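Local coordinates for protein endo alpha-1,4 polygalactosaminidase (PDB 6OJ1) that hydrolyses alpha-1,4-linked galactosamine polymers at internal bonds as a family GH114 glycoside hydrolase and so disrupts microbial biofilms, at residues I62-N67 / L134-D139; G89-E92 / D97-K100; I129-L134 / H178-S183; S247-A252 / T263-M268. One frame throughout, in Å; residues are numbered along the deposited sequence.

Interaction 1: I62-N67 / L134-D139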
loop_
_atom_site.group_PDB
_atom_site.type_symbol
_atom_site.label_atom_id
_atom_site.label_comp_id
_atom_site.label_asym_id
_atom_site.label_seq_id
_atom_site.Cartn_x
_atom_site.Cartn_y
_atom_site.Cartn_z
ATOM N N ILE A 62 3.095 7.059 3.981
ATOM C CA ILE A 62 4.404 7.001 4.627
ATOM C C ILE A 62 4.459 5.792 5.556
ATOM O O ILE A 62 3.434 5.225 5.950
ATOM C CB ILE A 62 4.721 8.286 5.414
ATOM C CG1 ILE A 62 3.685 8.489 6.528
ATOM C CG2 ILE A 62 4.737 9.517 4.474
ATOM C CD1 ILE A 62 3.910 9.760 7.375
ATOM N N ASP A 63 5.681 5.409 5.921
ATOM C CA ASP A 63 5.878 4.205 6.725
ATOM C C ASP A 63 5.307 4.351 8.135
ATOM O O ASP A 63 5.542 5.350 8.822
ATOM C CB ASP A 63 7.365 3.859 6.785
ATOM C CG ASP A 63 7.613 2.536 7.482
ATOM O OD1 ASP A 63 7.545 1.482 6.801
ATOM O OD2 ASP A 63 7.827 2.553 8.715
ATOM N N LEU A 64 4.555 3.329 8.568
ATOM C CA LEU A 64 3.919 3.334 9.882
ATOM C C LEU A 64 4.932 3.426 11.019
ATOM O O LEU A 64 4.699 4.125 12.013
ATOM C CB LEU A 64 3.079 2.055 10.040
ATOM C CG LEU A 64 2.545 1.782 11.447
ATOM C CD1 LEU A 64 1.596 2.879 11.883
ATOM C CD2 LEU A 64 1.864 0.415 11.445
ATOM N N PHE A 65 6.029 2.680 10.926
ATOM C CA PHE A 65 6.903 2.530 12.084
ATOM C C PHE A 65 7.843 3.711 12.247
ATOM O O PHE A 65 8.040 4.192 13.367
ATOM C CB PHE A 65 7.734 1.254 11.965
ATOM C CG PHE A 65 6.986 -0.003 12.310
ATOM C CD1 PHE A 65 6.849 -0.404 13.637
ATOM C CD2 PHE A 65 6.464 -0.804 11.314
ATOM C CE1 PHE A 65 6.183 -1.577 13.964
ATOM C CE2 PHE A 65 5.789 -1.992 11.632
ATOM C CZ PHE A 65 5.646 -2.372 12.960
ATOM N N ILE A 66 8.434 4.191 11.150
ATOM C CA ILE A 66 9.554 5.119 11.285
ATOM C C ILE A 66 9.120 6.572 11.320
ATOM O O ILE A 66 9.971 7.455 11.500
ATOM C CB ILE A 66 10.590 4.869 10.171
ATOM C CG1 ILE A 66 10.028 5.227 8.804
ATOM C CG2 ILE A 66 11.022 3.412 10.190
ATOM C CD1 ILE A 66 10.939 4.793 7.664
ATOM N N ASN A 67 7.826 6.852 11.194
ATOM C CA ASN A 67 7.308 8.210 11.300
ATOM C C ASN A 67 6.582 8.412 12.622
ATOM O O ASN A 67 5.807 7.556 13.047
ATOM C CB ASN A 67 6.367 8.497 10.146
ATOM C CG ASN A 67 7.118 8.680 8.867
ATOM O OD1 ASN A 67 7.758 9.717 8.676
ATOM N ND2 ASN A 67 7.080 7.679 7.998
ATOM N N LEU A 134 -2.242 -2.191 13.602
ATOM C CA LEU A 134 -3.365 -1.281 13.366
ATOM C C LEU A 134 -3.639 -0.403 14.584
ATOM O O LEU A 134 -4.002 0.771 14.436
ATOM C CB LEU A 134 -4.628 -2.072 12.992
ATOM C CG LEU A 134 -4.547 -2.760 11.618
ATOM C CD1 LEU A 134 -5.786 -3.664 11.416
ATOM C CD2 LEU A 134 -4.416 -1.773 10.461
ATOM N N ASP A 135 -3.494 -0.958 15.794
ATOM C CA ASP A 135 -3.561 -0.147 17.004
ATOM C C ASP A 135 -2.549 0.986 16.942
ATOM O O ASP A 135 -2.873 2.142 17.243
ATOM C CB ASP A 135 -3.284 -0.995 18.253
ATOM C CG ASP A 135 -4.436 -1.892 18.654
ATOM O OD1 ASP A 135 -5.525 -1.851 18.039
ATOM O OD2 ASP A 135 -4.229 -2.664 19.620
ATOM N N MET A 136 -1.312 0.667 16.559
ATOM C CA MET A 136 -0.288 1.701 16.453
ATOM C C MET A 136 -0.670 2.764 15.428
ATOM O O MET A 136 -0.529 3.968 15.682
ATOM C CB MET A 136 1.068 1.091 16.094
ATOM C CG MET A 136 2.093 2.210 15.771
ATOM S SD MET A 136 3.697 1.552 15.268
ATOM C CE MET A 136 4.287 1.040 16.863
ATOM N N ALA A 137 -1.152 2.339 14.253
ATOM C CA ALA A 137 -1.584 3.302 13.240
ATOM C C ALA A 137 -2.669 4.220 13.780
ATOM O O ALA A 137 -2.601 5.446 13.612
ATOM C CB ALA A 137 -2.078 2.579 11.983
ATOM N N ARG A 138 -3.691 3.642 14.418
ATOM C CA ARG A 138 -4.737 4.456 15.029
ATOM C C ARG A 138 -4.153 5.421 16.059
ATOM O O ARG A 138 -4.459 6.620 16.052
ATOM C CB ARG A 138 -5.783 3.555 15.693
ATOM C CG ARG A 138 -6.832 4.336 16.486
ATOM C CD ARG A 138 -7.430 3.453 17.612
ATOM N NE ARG A 138 -6.388 2.923 18.499
ATOM C CZ ARG A 138 -6.448 1.751 19.131
ATOM N NH1 ARG A 138 -7.514 0.934 19.006
ATOM N NH2 ARG A 138 -5.433 1.392 19.909
ATOM N N ASP A 139 -3.308 4.906 16.955
ATOM C CA ASP A 139 -2.745 5.728 18.021
ATOM C C ASP A 139 -1.893 6.859 17.473
ATOM O O ASP A 139 -1.823 7.933 18.084
ATOM C CB ASP A 139 -1.905 4.872 18.978
ATOM C CG ASP A 139 -2.732 3.881 19.776
ATOM O OD1 ASP A 139 -3.973 4.027 19.831
ATOM O OD2 ASP A 139 -2.134 2.935 20.338
#
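L64 drives its CD1 methyl unusually close to the backbone of the facing helix, where it stops 3.5 Å from the CA of A137, tighter than ordinary van der Waals contact. The same methyl lies 3.7 Å from A137 CB, so the small alanine lets a leucine branch come right up to the helix surface. CG of L64 stands anti to the backbone N (chi1 170°), which carries the branch point toward the helix, and CD1 turns off from there onto A137. M136 comes from the helix side and passes L64 at a slant, its CG 4.0 Å from L64 CD1. The chain is extended as far as the sulfur, which it brings obliquely up to the ring of F65, SD lying 4.6 Å from the ring centroid and 35° off the ring normal; only the terminal methyl is bent aside. This is a Met-aromatic contact in which the two side chains run roughly perpendicular to each other.

The residues that present L64 and F65 form a turn fixed by D63. Its OD2 accepts from F65 N, closing an Asx turn, and from I66 N at 3.0 Å, the latter on the anti lone pair. N67 ND2 adds an almost straight bond to D63 O (2.9 Å, 173°) in the carbonyl plane. K140, next along helix 124-140, ties the turn to the helix through hydrogen bonds to L64 O and N67 O, while D63 OD1 pairs with R95. The arrangement belongs to the (beta/alpha)-barrel: an Asx-stabilised loop leaving strand 59-63 packs against one of the outer helices.

Interaction 2: G89-E92 / D97-K100. With EDO (1,2-ethanediol), chain G.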
loop_
_atom_site.group_PDB
_atom_site.type_symbol
_atom_site.label_atom_id
_atom_site.label_comp_id
_atom_site.label_asym_id
_atom_site.label_seq_id
_atom_site.Cartn_x
_atom_site.Cartn_y
_atom_site.Cartn_z
ATOM N N GLY A 89 1.684 -8.968 4.823
ATOM C CA GLY A 89 1.911 -10.326 4.372
ATOM C C GLY A 89 3.354 -10.773 4.357
ATOM O O GLY A 89 3.629 -11.906 3.952
ATOM N N SER A 90 4.284 -9.919 4.802
ATOM C CA SER A 90 5.681 -10.318 4.891
ATOM C C SER A 90 6.255 -9.987 6.262
ATOM O O SER A 90 5.887 -8.991 6.899
ATOM C CB SER A 90 6.555 -9.678 3.800
ATOM O OG SER A 90 7.004 -8.390 4.185
ATOM N N TYR A 91 7.141 -10.874 6.709
ATOM C CA TYR A 91 8.016 -10.623 7.844
ATOM C C TYR A 91 9.203 -9.780 7.397
ATOM O O TYR A 91 9.898 -10.149 6.451
ATOM C CB TYR A 91 8.504 -11.958 8.401
ATOM C CG TYR A 91 9.629 -11.872 9.407
ATOM C CD1 TYR A 91 9.364 -11.624 10.744
ATOM C CD2 TYR A 91 10.943 -12.098 9.030
ATOM C CE1 TYR A 91 10.382 -11.572 11.674
ATOM C CE2 TYR A 91 11.970 -12.054 9.945
ATOM C CZ TYR A 91 11.682 -11.789 11.270
ATOM O OH TYR A 91 12.710 -11.751 12.172
ATOM N N GLU A 92 9.432 -8.656 8.082
ATOM C CA GLU A 92 10.558 -7.762 7.838
ATOM C C GLU A 92 11.433 -7.780 9.077
ATOM O O GLU A 92 10.968 -7.402 10.156
ATOM C CB GLU A 92 10.080 -6.329 7.572
ATOM C CG GLU A 92 9.100 -6.188 6.422
ATOM C CD GLU A 92 8.268 -4.922 6.528
ATOM O OE1 GLU A 92 7.567 -4.743 7.542
ATOM O OE2 GLU A 92 8.322 -4.102 5.592
ATOM N N ASP A 97 8.768 -4.958 16.195
ATOM C CA ASP A 97 7.940 -6.061 16.662
ATOM C C ASP A 97 8.293 -7.372 15.981
ATOM O O ASP A 97 7.495 -8.318 16.025
ATOM C CB ASP A 97 6.450 -5.749 16.475
ATOM C CG ASP A 97 6.039 -5.575 15.000
ATOM O OD1 ASP A 97 6.902 -5.636 14.098
ATOM O OD2 ASP A 97 4.831 -5.372 14.734
ATOM N N LYS A 98 9.490 -7.470 15.383
ATOM C CA LYS A 98 9.802 -8.687 14.632
ATOM C C LYS A 98 9.825 -9.916 15.533
ATOM O O LYS A 98 9.538 -11.026 15.065
ATOM C CB LYS A 98 11.143 -8.561 13.914
ATOM C CG LYS A 98 12.291 -8.286 14.855
ATOM C CD LYS A 98 13.484 -9.153 14.539
ATOM C CE LYS A 98 14.783 -8.516 15.017
ATOM N NZ LYS A 98 14.906 -8.461 16.495
ATOM N N ASP A 99 10.150 -9.740 16.816
ATOM C CA ASP A 99 10.263 -10.896 17.702
ATOM C C ASP A 99 8.910 -11.474 18.104
ATOM O O ASP A 99 8.876 -12.540 18.735
ATOM C CB ASP A 99 11.060 -10.528 18.938
ATOM C CG ASP A 99 12.507 -10.203 18.611
ATOM O OD1 ASP A 99 13.181 -11.040 17.969
ATOM O OD2 ASP A 99 12.955 -9.103 18.959
ATOM N N LYS A 100 7.805 -10.816 17.750
ATOM C CA LYS A 100 6.493 -11.409 18.004
ATOM C C LYS A 100 6.222 -12.603 17.109
ATOM O O LYS A 100 5.413 -13.474 17.469
ATOM C CB LYS A 100 5.389 -10.377 17.791
ATOM C CG LYS A 100 5.439 -9.198 18.783
ATOM C CD LYS A 100 4.350 -8.169 18.440
ATOM C CE LYS A 100 4.263 -7.050 19.484
ATOM N NZ LYS A 100 3.198 -6.054 19.125
HETATM C C1 EDO G . 3.632 -2.614 17.908
HETATM O O1 EDO G . 5.053 -2.751 17.838
HETATM C C2 EDO G . 3.038 -3.291 16.688
HETATM O O2 EDO G . 3.260 -4.706 16.765
#
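Y91 meets K98 with the rim of its ring: CE1 lies 3.5 Å from the backbone O of K98, and that oxygen sits at the ring edge, close to the ring plane. The phenol oxygen lies beside the lysine's aliphatic chain, OH being 3.6 Å from K98 CD, and E92 adds its backbone O 3.9 Å from K98 CB. No hydrogen bond crosses here; the contact is van der Waals packing, with an oxygen at the ring edge. K98 CG falls between the backbone N and the carbonyl carbon (chi1 58°), and a further bend carries the chain past the tyrosine hydroxyl before its NZ turns to D99 OD2 in a salt bridge with weak hydrogen bonding.

Further out, the 97-100 turn is held by K100 N bonding to D97 O at 3.1 Å. An ethanediol, probably from the crystallisation liquor, joins the two ends of this turn: its O2 donates to D97 OD2 at 2.7 Å and accepts from K100 NZ at 2.7 Å. Those two charged groups also reach helix 124-140, D97 pairing with R133 and K100 with D132. The Y91 ring also makes an edge-to-face (T-shaped) contact with F101, and the carboxylate of E92 forms a salt bridge with R95. The whole is a short 3-10 turn folded back on the edge strand 90-92 of a small antiparallel sheet, an elaboration of the loop that follows barrel strand 81-87.

Interaction 3: I129-L134 / H178-S183. With NAG (2-acetamido-2-deoxy-beta-D-glucopyranose), chain D.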
loop_
_atom_site.group_PDB
_atom_site.type_symbol
_atom_site.label_atom_id
_atom_site.label_comp_id
_atom_site.label_asym_id
_atom_site.label_seq_id
_atom_site.Cartn_x
_atom_site.Cartn_y
_atom_site.Cartn_z
ATOM N N ILE A 129 -0.649 -9.843 15.477
ATOM C CA ILE A 129 0.400 -8.846 15.254
ATOM C C ILE A 129 -0.127 -7.721 14.372
ATOM O O ILE A 129 0.144 -6.536 14.620
ATOM C CB ILE A 129 1.657 -9.502 14.645
ATOM C CG1 ILE A 129 2.313 -10.450 15.656
ATOM C CG2 ILE A 129 2.680 -8.418 14.165
ATOM C CD1 ILE A 129 3.325 -11.396 15.004
ATOM N N MET A 130 -0.891 -8.066 13.327
ATOM C CA MET A 130 -1.433 -7.018 12.465
ATOM C C MET A 130 -2.450 -6.158 13.202
ATOM O O MET A 130 -2.540 -4.952 12.931
ATOM C CB MET A 130 -2.054 -7.612 11.196
ATOM C CG MET A 130 -1.022 -8.382 10.353
ATOM S SD MET A 130 0.527 -7.469 10.125
ATOM C CE MET A 130 1.692 -8.813 9.820
ATOM N N LEU A 131 -3.217 -6.743 14.126
ATOM C CA LEU A 131 -4.086 -5.922 14.966
ATOM C C LEU A 131 -3.273 -4.980 15.836
ATOM O O LEU A 131 -3.658 -3.823 16.025
ATOM C CB LEU A 131 -4.977 -6.794 15.849
ATOM C CG LEU A 131 -6.034 -7.634 15.143
ATOM C CD1 LEU A 131 -6.781 -8.448 16.175
ATOM C CD2 LEU A 131 -6.987 -6.727 14.369
ATOM N N ASP A 132 -2.153 -5.463 16.390
ATOM C CA ASP A 132 -1.266 -4.581 17.155
ATOM C C ASP A 132 -0.739 -3.434 16.284
ATOM O O ASP A 132 -0.626 -2.289 16.747
ATOM C CB ASP A 132 -0.081 -5.365 17.729
ATOM C CG ASP A 132 -0.472 -6.388 18.785
ATOM O OD1 ASP A 132 -1.637 -6.420 19.230
ATOM O OD2 ASP A 132 0.420 -7.186 19.158
ATOM N N ARG A 133 -0.392 -3.728 15.024
ATOM C CA ARG A 133 0.103 -2.687 14.129
ATOM C C ARG A 133 -1.002 -1.702 13.776
ATOM O O ARG A 133 -0.745 -0.496 13.678
ATOM C CB ARG A 133 0.705 -3.311 12.865
ATOM C CG ARG A 133 2.066 -3.998 13.126
ATOM C CD ARG A 133 2.598 -4.737 11.892
ATOM N NE ARG A 133 3.916 -5.319 12.146
ATOM C CZ ARG A 133 4.694 -5.856 11.209
ATOM N NH1 ARG A 133 4.286 -5.926 9.943
ATOM N NH2 ARG A 133 5.891 -6.338 11.545
ATOM N N LEU A 134 -2.242 -2.191 13.602
ATOM C CA LEU A 134 -3.365 -1.281 13.366
ATOM C C LEU A 134 -3.639 -0.403 14.584
ATOM O O LEU A 134 -4.002 0.771 14.436
ATOM C CB LEU A 134 -4.628 -2.072 12.992
ATOM C CG LEU A 134 -4.547 -2.760 11.618
ATOM C CD1 LEU A 134 -5.786 -3.664 11.416
ATOM C CD2 LEU A 134 -4.416 -1.773 10.461
ATOM N N HIS A 178 -11.447 -0.365 9.938
ATOM C CA HIS A 178 -12.644 0.459 10.056
ATOM C C HIS A 178 -13.090 0.566 11.507
ATOM O O HIS A 178 -13.605 1.610 11.919
ATOM C CB HIS A 178 -13.777 -0.106 9.187
ATOM C CG HIS A 178 -13.486 -0.075 7.718
ATOM N ND1 HIS A 178 -14.133 -0.891 6.812
ATOM C CD2 HIS A 178 -12.616 0.675 6.998
ATOM C CE1 HIS A 178 -13.664 -0.653 5.599
ATOM N NE2 HIS A 178 -12.746 0.296 5.682
ATOM N N ALA A 179 -12.856 -0.484 12.302
ATOM C CA ALA A 179 -13.233 -0.451 13.715
ATOM C C ALA A 179 -12.392 0.550 14.481
ATOM O O ALA A 179 -12.817 1.040 15.535
ATOM C CB ALA A 179 -13.069 -1.830 14.346
ATOM N N ARG A 180 -11.212 0.856 13.960
ATOM C CA ARG A 180 -10.316 1.844 14.540
ATOM C C ARG A 180 -10.435 3.192 13.848
ATOM O O ARG A 180 -9.566 4.054 14.033
ATOM C CB ARG A 180 -8.884 1.311 14.478
ATOM C CG ARG A 180 -8.704 0.050 15.306
ATOM C CD ARG A 180 -7.494 -0.766 14.841
ATOM N NE ARG A 180 -7.171 -1.813 15.814
ATOM C CZ ARG A 180 -7.859 -2.944 15.968
ATOM N NH1 ARG A 180 -7.477 -3.825 16.895
ATOM N NH2 ARG A 180 -8.951 -3.195 15.226
ATOM N N ASN A 181 -11.498 3.388 13.061
ATOM C CA ASN A 181 -11.791 4.648 12.372
ATOM C C ASN A 181 -10.752 5.001 11.314
ATOM O O ASN A 181 -10.467 6.182 11.077
ATOM C CB ASN A 181 -11.935 5.796 13.370
ATOM C CG ASN A 181 -12.609 6.996 12.774
ATOM O OD1 ASN A 181 -13.605 6.884 12.057
ATOM N ND2 ASN A 181 -12.060 8.161 13.053
ATOM N N MET A 182 -10.170 3.994 10.668
ATOM C CA MET A 182 -9.231 4.228 9.586
ATOM C C MET A 182 -9.740 3.600 8.298
ATOM O O MET A 182 -10.421 2.568 8.315
ATOM C CB MET A 182 -7.853 3.648 9.912
ATOM C CG MET A 182 -7.181 4.360 11.093
ATOM S SD MET A 182 -5.576 3.634 11.466
ATOM C CE MET A 182 -6.048 1.971 11.883
ATOM N N SER A 183 -9.382 4.230 7.182
ATOM C CA SER A 183 -9.627 3.689 5.857
ATOM C C SER A 183 -8.514 2.715 5.471
ATOM O O SER A 183 -7.474 2.623 6.128
ATOM C CB SER A 183 -9.756 4.827 4.844
ATOM O OG SER A 183 -10.801 5.701 5.252
HETATM C C1 NAG D . -12.677 9.345 12.546
HETATM C C2 NAG D . -12.466 10.478 13.532
HETATM C C3 NAG D . -13.376 11.649 13.174
HETATM C C4 NAG D . -13.161 12.043 11.713
HETATM C C5 NAG D . -13.233 10.820 10.786
HETATM C C6 NAG D . -12.846 11.124 9.356
HETATM C C7 NAG D . -13.764 9.388 15.339
HETATM C C8 NAG D . -13.751 8.971 16.782
HETATM N N2 NAG D . -12.671 10.030 14.904
HETATM O O3 NAG D . -13.095 12.752 14.028
HETATM O O4 NAG D . -14.148 12.984 11.303
HETATM O O5 NAG D . -12.348 9.784 11.241
HETATM O O6 NAG D . -11.502 11.577 9.263
HETATM O O7 NAG D . -14.731 9.168 14.611
#
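The chain leaving helix 163-179 comes nearest to helix 124-140 where the CA atoms of L134 and R180 stand 7.7 Å apart. R180 lies with its side chain across the helix surface: from CG to NE it is extended, and its CD rests 3.7 Å from L134 CB. At the far end the guanidinium meets L131 obliquely, NH1 being 3.9 Å from the leucine CD2, with the two side chains at about a right angle. The charge itself is answered elsewhere, NE pairing with D135 one turn on from L131 and NH2 bonding to A176 O.

Just after R180 the helix ends in a Schellman motif, the C-terminal helix cap in which N181 takes positive phi (65°), N181 N bonds to H178 O at 3.0 Å and M182 N reaches back to A177 O. The chain thereby swings from the barrel helix into strand 183-187. M182 follows, its chain bent at the sulfur so that CE lies 3.5 Å from L134 O and 4.3 Å from L134 CD2. N181 takes no part in the packing; its ND2 carries an N-linked GlcNAc through a 1.4 Å bond to the sugar C1.

Interaction 4: S247-A252 / T263-M268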
loop_
_atom_site.group_PDB
_atom_site.type_symbol
_atom_site.label_atom_id
_atom_site.label_comp_id
_atom_site.label_asym_id
_atom_site.label_seq_id
_atom_site.Cartn_x
_atom_site.Cartn_y
_atom_site.Cartn_z
ATOM N N SER A 247 9.216 10.004 -23.291
ATOM C CA SER A 247 8.635 8.731 -23.706
ATOM C C SER A 247 8.340 7.841 -22.506
ATOM O O SER A 247 7.262 7.243 -22.416
ATOM C CB SER A 247 9.578 8.025 -24.683
ATOM O OG SER A 247 9.473 6.618 -24.559
ATOM N N GLN A 248 9.300 7.728 -21.580
ATOM C CA GLN A 248 9.072 6.953 -20.363
ATOM C C GLN A 248 7.950 7.556 -19.526
ATOM O O GLN A 248 7.140 6.829 -18.936
ATOM C CB GLN A 248 10.364 6.863 -19.551
ATOM C CG GLN A 248 11.241 5.670 -19.895
ATOM C CD GLN A 248 12.497 5.613 -19.041
ATOM O OE1 GLN A 248 13.005 6.642 -18.595
ATOM N NE2 GLN A 248 12.998 4.406 -18.802
ATOM N N LYS A 249 7.888 8.886 -19.457
ATOM C CA LYS A 249 6.801 9.536 -18.736
ATOM C C LYS A 249 5.458 9.238 -19.394
ATOM O O LYS A 249 4.469 8.956 -18.709
ATOM C CB LYS A 249 7.051 11.038 -18.679
ATOM C CG LYS A 249 6.118 11.797 -17.777
ATOM C CD LYS A 249 6.844 12.972 -17.160
ATOM C CE LYS A 249 5.894 13.850 -16.377
ATOM N NZ LYS A 249 6.602 14.912 -15.603
ATOM N N ASN A 250 5.408 9.278 -20.726
ATOM C CA ASN A 250 4.150 9.015 -21.416
ATOM C C ASN A 250 3.707 7.569 -21.238
ATOM O O ASN A 250 2.512 7.300 -21.082
ATOM C CB ASN A 250 4.275 9.378 -22.894
ATOM C CG ASN A 250 3.806 10.790 -23.172
ATOM O OD1 ASN A 250 2.885 11.011 -23.963
ATOM N ND2 ASN A 250 4.409 11.753 -22.489
ATOM N N ALA A 251 4.650 6.626 -21.237
ATOM C CA ALA A 251 4.293 5.231 -21.001
ATOM C C ALA A 251 3.690 5.038 -19.614
ATOM O O ALA A 251 2.776 4.223 -19.431
ATOM C CB ALA A 251 5.519 4.335 -21.182
ATOM N N ALA A 252 4.184 5.779 -18.623
ATOM C CA ALA A 252 3.680 5.649 -17.261
ATOM C C ALA A 252 2.343 6.347 -17.056
ATOM O O ALA A 252 1.593 5.970 -16.148
ATOM C CB ALA A 252 4.706 6.220 -16.276
ATOM N N THR A 263 -1.503 9.042 -10.535
ATOM C CA THR A 263 -0.207 8.476 -10.873
ATOM C C THR A 263 0.913 9.260 -10.204
ATOM O O THR A 263 0.892 10.495 -10.175
ATOM C CB THR A 263 -0.008 8.454 -12.389
ATOM O OG1 THR A 263 -1.024 7.631 -12.988
ATOM C CG2 THR A 263 1.369 7.897 -12.738
ATOM N N VAL A 264 1.882 8.528 -9.648
ATOM C CA VAL A 264 3.187 9.082 -9.298
ATOM C C VAL A 264 4.264 8.305 -10.044
ATOM O O VAL A 264 4.178 7.080 -10.193
ATOM C CB VAL A 264 3.468 9.051 -7.780
ATOM C CG1 VAL A 264 2.662 10.120 -7.072
ATOM C CG2 VAL A 264 3.193 7.653 -7.193
ATOM N N ILE A 265 5.282 9.022 -10.501
ATOM C CA ILE A 265 6.497 8.420 -11.030
ATOM C C ILE A 265 7.535 8.463 -9.921
ATOM O O ILE A 265 7.802 9.533 -9.361
ATOM C CB ILE A 265 6.967 9.166 -12.288
ATOM C CG1 ILE A 265 5.929 8.985 -13.401
ATOM C CG2 ILE A 265 8.326 8.692 -12.727
ATOM C CD1 ILE A 265 5.976 10.060 -14.448
ATOM N N LYS A 266 8.094 7.299 -9.566
ATOM C CA LYS A 266 8.933 7.186 -8.377
ATOM C C LYS A 266 10.200 6.399 -8.696
ATOM O O LYS A 266 10.260 5.637 -9.666
ATOM C CB LYS A 266 8.185 6.479 -7.207
ATOM C CG LYS A 266 6.904 7.157 -6.760
ATOM C CD LYS A 266 7.228 8.460 -6.023
ATOM C CE LYS A 266 7.977 8.198 -4.712
ATOM N NZ LYS A 266 8.138 9.499 -3.973
ATOM N N ASN A 267 11.212 6.578 -7.844
ATOM C CA ASN A 267 12.292 5.606 -7.750
ATOM C C ASN A 267 11.783 4.311 -7.121
ATOM O O ASN A 267 10.866 4.323 -6.299
ATOM C CB ASN A 267 13.433 6.138 -6.886
ATOM C CG ASN A 267 14.128 7.314 -7.500
ATOM O OD1 ASN A 267 14.454 7.311 -8.686
ATOM N ND2 ASN A 267 14.386 8.335 -6.684
ATOM N N MET A 268 12.421 3.187 -7.488
ATOM C CA MET A 268 12.039 1.897 -6.909
ATOM C C MET A 268 12.247 1.868 -5.395
ATOM O O MET A 268 11.567 1.113 -4.688
ATOM C CB MET A 268 12.828 0.763 -7.584
ATOM C CG MET A 268 12.500 -0.636 -7.077
ATOM S SD MET A 268 10.957 -1.317 -7.736
ATOM C CE MET A 268 11.385 -1.549 -9.452
#
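No ring or other flat side-chain group takes part where K249 and A252 meet I265 and T263; the backbone O of A252 approaches the T263 methyl CG2 at 3.9 Å. That oxygen is buried by the contact and has no polar partner anywhere in the model. The rest is aliphatic. I265 reaches from the strand toward the helix; with CG1 anti to the carbonyl carbon (chi1 -65°) it faces A252 CB at 4.2 Å from that CG1, and the near-extended chi2 carries CD1 on to K249. There CD1 lies 3.8 Å from K249 CG and 4.1 Å from its CD, the two chains crossing at about a right angle. The lysine thus packs through its methylene stem, and its amine goes on to weak interactions with E275 and Y276 O. T263 divides its branches: the methyl serves the helix, while OG1 is hydrogen-bonded to H229 ND1.

Axes of helix 247-252 and strand 263-266 approach to 9.8 Å with an angle of 140° between their N-to-C directions, roughly antiparallel. They belong to a beta-alpha-beta unit in which helix 246-253 links the parallel strands 227-231 and 261-266. A252 also touches E231 of the first strand, I265 packs on P233 just beyond it, and strand 274-275 pairs antiparallel with 261-266 on its other side.

In the fold
Interactions 1 and 3 share L134 and meet helix 124-140 from different neighbours; they are joined by a salt bridge of 2.8 Å from D135 OD1 to R180 NE. Interaction 2 is tied to the same helix by two more, D97 OD2 to R133 NE at 2.7 Å and K100 NZ to D132 OD2 at 3.0 Å. F65 of interaction 1 packs on this polar patch, its CZ 3.6 Å from D97 OD2, and the ethanediol bound by D97 and K100 comes within about 4 Å of the M136 side chain. Interaction 4 stands apart across the barrel, its centre about 28 Å from that of interaction 1, though both reach the same sheet.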